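Local coordinates for multicopper oxidase (Pseudomonas thermotolerans, PDB 6VOW), which probably oxidises lignin-related phenols and other laccase substrates and passes the electrons through its copper centres to oxygen, at residues E379-Q385 with L417-A423; L223-N228 with L262-R267. All blocks are in the same frame, centred on the assembly; numbering follows the deposited sequence.

Contact 1: residues E379-Q385 with L417-A423; sequences ELRNLAQ and LGKNETA
The carbonyl oxygen of Gly418 is held from both sides of its carbonyl plane, by Asn382 ND2 across the contact and by the backbone N of Glu421. Glu421 N, at 3.1 Å from Gly418 O, closes the type II turn Gly418-Glu421. Asn382 ND2 comes in 59° out of the carbonyl plane, away from either lone pair; its modelled separation of 2.5 Å from Gly418 O is doubtfully short. ND2 also donates to Tyr386 O and, weakly, to Leu417 O. A chi1 of -168° sets Asn382 CG opposite its own backbone N and thereby carries the amide across to the turn. The backbone of the same residue is also held, Asn382 N pointing almost straight (175°) at Glu421 O, 2.8 Å away. Further along, Asn420 N meets Ala384 O at 2.7 Å, and Lys419 NZ bonds Gln385 O at 2.8 Å, the lysine chain crossing the glutamine at about a right angle. At the other end, Leu380 and Ala423 form an antiparallel hydrogen-bonded pair, while Thr422 presents its methyl CG2 to Glu379 CG, 3.5 Å away. Leu417 lays CD2 against Asn382 CB at 3.7 Å. A leucine in place of Asn382 has no N-H to offer the carbonyls of Gly418 and Tyr386, and the turn would probably be less firmly tied to strand 375-382. Since Leu417 ends a strand of one sheet and Thr422 starts one of the other, the turn bridges both sheets of what is consistent with a cupredoxin sandwich. The amide's hydrogen bonds fasten this turn to the end of strand 375-382 and to Tyr386, while packing of the Asn382 side chain on the copper ligand His388 puts the tie about 7 Å from a bound copper.

Contact 2: residues L223-N228 with L262-R267; sequences LFNLDN and LGPGMR
One amide, that of Asn225, works in two directions: ND2 reaches over to Leu262 O at 2.9 Å, while OD1 turns back to accept from Asp227 N at 2.7 Å, which defines an Asx turn. The bond to Leu262 O is lopsided, for the acceptor lies within the amide plane whereas the donor stands 47° out of the carbonyl plane. ND2 also donates to Val230 O, so the amide is pinned at both of its polar atoms and its flip is fixed. With chi1 at 177°, CG is trans to the backbone N and the group reaches the start of the type II turn Gly263-Met266, against Gly263 and Pro264. The backbone of Asn225 completes the grip: its N bonds Met266 O at 3.0 Å, and its O receives Gly265 N at 2.9 Å. Pro264 and Gly265 (phi 77°) suit the two central turn positions, and Pro264 CB packs on Asp227 O at 3.3 Å. Beside the turn, Arg267 touches Phe224 CD2 through its CG at 3.7 Å, then bends so that NH1 bonds Gly265 O; NE goes to Asn132 O and NH2 forms a salt bridge with Asp413. Trp134 NE1, from the Cu-O-Cu pocket, makes a weak hydrogen bond to Gly265 O. The Asn225 amide and Arg267 guanidinium thus have specific buried partners, and Arg267 with the weak Trp134 bond places the turn against strand 131-136, part of that pocket.

Overall arrangement
The chain completes contact 2 before it enters contact 1; their centres are 19 Å apart and their nearest atoms about 7 Å, without touching. They occupy different sheets. Contact 2 lies where strand 218-225 ends beside the turn leading from strand 260-262 into 267-273, and contact 1 where strand 375-382 ends beside the turn from 414-417 into 422-428. In both, an asparagine closing a strand holds a type II turn that passes between two sheets, consistent with equivalent corners of repeated cupredoxin-like domains. Contact 2 is buried near the Cu-O-Cu linkage, whereas contact 1 is partly buried and adjoins a ligand of the His388-Cys439-His444 copper.

Contact 1: residues E379-Q385 with L417-A423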
# COMPACT_ATOMS: atom_id res chain seq x y z
N GLU A 379 -3.57 -18.62 -9.68
CA GLU A 379 -2.88 -18.27 -10.89
C GLU A 379 -3.42 -16.93 -11.32
O GLU A 379 -4.62 -16.77 -11.56
CB GLU A 379 -3.13 -19.28 -12.01
CG GLU A 379 -2.12 -19.09 -13.16
CD GLU A 379 -2.39 -19.96 -14.39
OE1 GLU A 379 -3.40 -19.68 -15.10
OE2 GLU A 379 -1.58 -20.90 -14.67
N LEU A 380 -2.55 -15.96 -11.41
CA LEU A 380 -2.93 -14.60 -11.77
C LEU A 380 -2.49 -14.39 -13.21
O LEU A 380 -1.31 -14.36 -13.43
CB LEU A 380 -2.21 -13.61 -10.85
CG LEU A 380 -2.42 -13.81 -9.35
CD1 LEU A 380 -1.75 -12.68 -8.63
CD2 LEU A 380 -3.87 -13.74 -9.02
N ARG A 381 -3.43 -14.31 -14.16
CA ARG A 381 -3.17 -14.15 -15.63
C ARG A 381 -3.54 -12.71 -16.08
O ARG A 381 -4.71 -12.35 -16.09
CB ARG A 381 -3.98 -15.16 -16.51
CG ARG A 381 -3.82 -16.61 -16.07
CD ARG A 381 -4.87 -17.50 -16.69
NE ARG A 381 -4.72 -17.50 -18.14
CZ ARG A 381 -5.67 -17.76 -19.01
NH1 ARG A 381 -6.90 -18.10 -18.61
NH2 ARG A 381 -5.39 -17.69 -20.30
N ASN A 382 -2.56 -11.90 -16.45
CA ASN A 382 -2.84 -10.55 -17.00
C ASN A 382 -2.93 -10.79 -18.50
O ASN A 382 -1.91 -11.03 -19.19
CB ASN A 382 -1.70 -9.61 -16.66
CG ASN A 382 -2.00 -8.12 -16.93
OD1 ASN A 382 -3.04 -7.74 -17.42
ND2 ASN A 382 -1.02 -7.27 -16.60
N LEU A 383 -4.17 -10.77 -19.01
CA LEU A 383 -4.42 -10.85 -20.45
C LEU A 383 -4.47 -9.45 -21.06
O LEU A 383 -5.42 -9.11 -21.79
CB LEU A 383 -5.72 -11.59 -20.71
CG LEU A 383 -5.90 -12.93 -19.97
CD1 LEU A 383 -7.23 -13.53 -20.42
CD2 LEU A 383 -4.75 -13.88 -20.21
N ALA A 384 -3.44 -8.65 -20.79
CA ALA A 384 -3.31 -7.31 -21.38
C ALA A 384 -1.88 -6.79 -21.35
O ALA A 384 -0.96 -7.40 -20.75
CB ALA A 384 -4.25 -6.32 -20.72
N GLN A 385 -1.70 -5.66 -22.02
CA GLN A 385 -0.44 -4.96 -22.08
C GLN A 385 -0.36 -3.87 -21.02
O GLN A 385 0.38 -2.89 -21.15
CB GLN A 385 -0.21 -4.41 -23.50
CG GLN A 385 0.50 -5.38 -24.46
CD GLN A 385 1.61 -6.23 -23.80
OE1 GLN A 385 2.82 -5.91 -23.85
NE2 GLN A 385 1.19 -7.31 -23.14
N LEU A 417 1.36 -7.21 -11.29
CA LEU A 417 1.15 -8.16 -12.34
C LEU A 417 1.45 -7.54 -13.67
O LEU A 417 0.67 -6.70 -14.17
CB LEU A 417 -0.27 -8.63 -12.31
CG LEU A 417 -0.51 -9.89 -13.14
CD1 LEU A 417 0.33 -11.03 -12.67
CD2 LEU A 417 -2.02 -10.22 -13.02
N GLY A 418 2.58 -7.93 -14.24
CA GLY A 418 3.09 -7.26 -15.42
C GLY A 418 2.23 -7.57 -16.60
O GLY A 418 1.26 -8.35 -16.52
N LYS A 419 2.59 -6.86 -17.67
CA LYS A 419 2.01 -6.94 -18.98
C LYS A 419 2.12 -8.36 -19.42
O LYS A 419 3.22 -8.91 -19.40
CB LYS A 419 2.83 -6.11 -19.94
CG LYS A 419 2.94 -4.60 -19.66
CD LYS A 419 3.68 -3.97 -20.84
CE LYS A 419 4.00 -2.49 -20.75
NZ LYS A 419 2.80 -1.71 -20.33
N ASN A 420 1.00 -8.94 -19.82
CA ASN A 420 0.92 -10.34 -20.23
C ASN A 420 1.58 -11.31 -19.28
O ASN A 420 2.03 -12.34 -19.69
CB ASN A 420 1.53 -10.51 -21.61
CG ASN A 420 0.58 -10.17 -22.73
OD1 ASN A 420 -0.57 -9.74 -22.53
ND2 ASN A 420 1.09 -10.32 -23.96
N GLU A 421 1.65 -10.99 -18.00
CA GLU A 421 2.32 -11.88 -17.09
C GLU A 421 1.32 -12.94 -16.54
O GLU A 421 0.16 -12.63 -16.23
CB GLU A 421 2.98 -11.08 -15.97
CG GLU A 421 3.63 -11.92 -14.89
CD GLU A 421 4.30 -11.13 -13.77
OE1 GLU A 421 4.32 -9.84 -13.72
OE2 GLU A 421 4.86 -11.87 -12.91
N THR A 422 1.77 -14.19 -16.41
CA THR A 422 1.03 -15.17 -15.58
C THR A 422 1.84 -15.50 -14.33
O THR A 422 2.85 -16.20 -14.44
CB THR A 422 0.71 -16.49 -16.30
OG1 THR A 422 -0.29 -16.25 -17.30
CG2 THR A 422 0.20 -17.54 -15.29
N ALA A 423 1.36 -15.03 -13.17
CA ALA A 423 1.99 -15.34 -11.86
C ALA A 423 1.15 -16.30 -10.95
O ALA A 423 -0.10 -16.38 -10.98
CB ALA A 423 2.38 -14.04 -11.15

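Contact 2: residues L223-N228 with L262-R267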
# COMPACT_ATOMS: atom_id res chain seq x y z
N LEU A 223 9.17 2.91 2.78
CA LEU A 223 8.72 3.55 1.51
C LEU A 223 7.33 3.08 1.28
O LEU A 223 7.09 1.87 1.16
CB LEU A 223 9.60 3.10 0.39
CG LEU A 223 10.91 3.90 0.45
CD1 LEU A 223 12.08 3.11 -0.09
CD2 LEU A 223 10.73 5.14 -0.38
N PHE A 224 6.42 4.04 1.26
CA PHE A 224 5.01 3.79 1.05
C PHE A 224 4.56 4.45 -0.25
O PHE A 224 4.74 5.65 -0.46
CB PHE A 224 4.15 4.39 2.18
CG PHE A 224 4.56 4.02 3.56
CD1 PHE A 224 5.58 4.68 4.19
CD2 PHE A 224 3.89 3.04 4.25
CE1 PHE A 224 5.88 4.35 5.52
CE2 PHE A 224 4.25 2.66 5.52
CZ PHE A 224 5.21 3.38 6.18
N ASN A 225 3.96 3.66 -1.11
CA ASN A 225 3.40 4.25 -2.32
C ASN A 225 1.93 4.51 -2.01
O ASN A 225 1.09 3.58 -1.99
CB ASN A 225 3.61 3.33 -3.53
CG ASN A 225 2.94 3.91 -4.80
OD1 ASN A 225 2.05 4.76 -4.73
ND2 ASN A 225 3.40 3.44 -5.97
N LEU A 226 1.62 5.77 -1.73
CA LEU A 226 0.31 6.10 -1.38
C LEU A 226 -0.44 6.63 -2.57
O LEU A 226 -1.53 7.14 -2.39
CB LEU A 226 0.24 7.07 -0.19
CG LEU A 226 1.04 6.64 1.01
CD1 LEU A 226 0.75 7.62 2.12
CD2 LEU A 226 0.66 5.24 1.48
N ASP A 227 0.06 6.37 -3.77
CA ASP A 227 -0.55 6.88 -4.95
C ASP A 227 -1.69 6.04 -5.47
O ASP A 227 -1.72 4.91 -5.27
CB ASP A 227 0.46 7.06 -6.05
CG ASP A 227 -0.06 8.05 -7.11
OD1 ASP A 227 -0.12 9.29 -6.78
OD2 ASP A 227 -0.51 7.54 -8.22
N ASN A 228 -2.63 6.67 -6.14
CA ASN A 228 -3.78 6.01 -6.85
C ASN A 228 -3.35 5.19 -8.01
O ASN A 228 -4.06 4.26 -8.35
CB ASN A 228 -4.72 7.07 -7.51
CG ASN A 228 -5.57 7.84 -6.53
OD1 ASN A 228 -5.11 8.20 -5.46
ND2 ASN A 228 -6.83 8.15 -6.92
N LEU A 262 7.82 -0.05 -7.32
CA LEU A 262 6.93 0.12 -6.20
C LEU A 262 5.63 0.52 -6.80
O LEU A 262 5.41 1.70 -7.13
CB LEU A 262 7.40 1.29 -5.27
CG LEU A 262 6.75 1.35 -3.87
CD1 LEU A 262 7.19 0.13 -3.19
CD2 LEU A 262 7.28 2.48 -3.02
N GLY A 263 4.77 -0.44 -6.96
CA GLY A 263 3.41 -0.17 -7.36
C GLY A 263 2.52 0.52 -6.35
O GLY A 263 2.83 0.59 -5.18
N PRO A 264 1.37 1.00 -6.80
CA PRO A 264 0.44 1.67 -5.85
C PRO A 264 0.07 0.71 -4.73
O PRO A 264 -0.20 -0.53 -4.96
CB PRO A 264 -0.74 2.07 -6.72
CG PRO A 264 -0.24 2.00 -8.15
CD PRO A 264 0.83 0.97 -8.19
N GLY A 265 0.17 1.25 -3.52
CA GLY A 265 -0.13 0.44 -2.34
C GLY A 265 0.92 -0.55 -1.90
O GLY A 265 0.69 -1.34 -0.96
N MET A 266 2.08 -0.51 -2.53
CA MET A 266 3.21 -1.28 -2.11
C MET A 266 4.12 -0.52 -1.22
O MET A 266 4.21 0.69 -1.23
CB MET A 266 3.99 -1.82 -3.32
CG MET A 266 3.14 -2.81 -4.11
SD MET A 266 3.97 -3.24 -5.65
CE MET A 266 5.15 -4.48 -5.20
N ARG A 267 4.84 -1.26 -0.43
CA ARG A 267 5.79 -0.66 0.50
C ARG A 267 7.03 -1.50 0.53
O ARG A 267 7.02 -2.68 0.23
CB ARG A 267 5.15 -0.69 1.90
CG ARG A 267 3.85 0.06 2.06
CD ARG A 267 2.64 -0.80 1.81
NE ARG A 267 2.44 -1.95 2.73
CZ ARG A 267 1.78 -3.04 2.38
NH1 ARG A 267 1.33 -3.20 1.14
NH2 ARG A 267 1.63 -4.02 3.24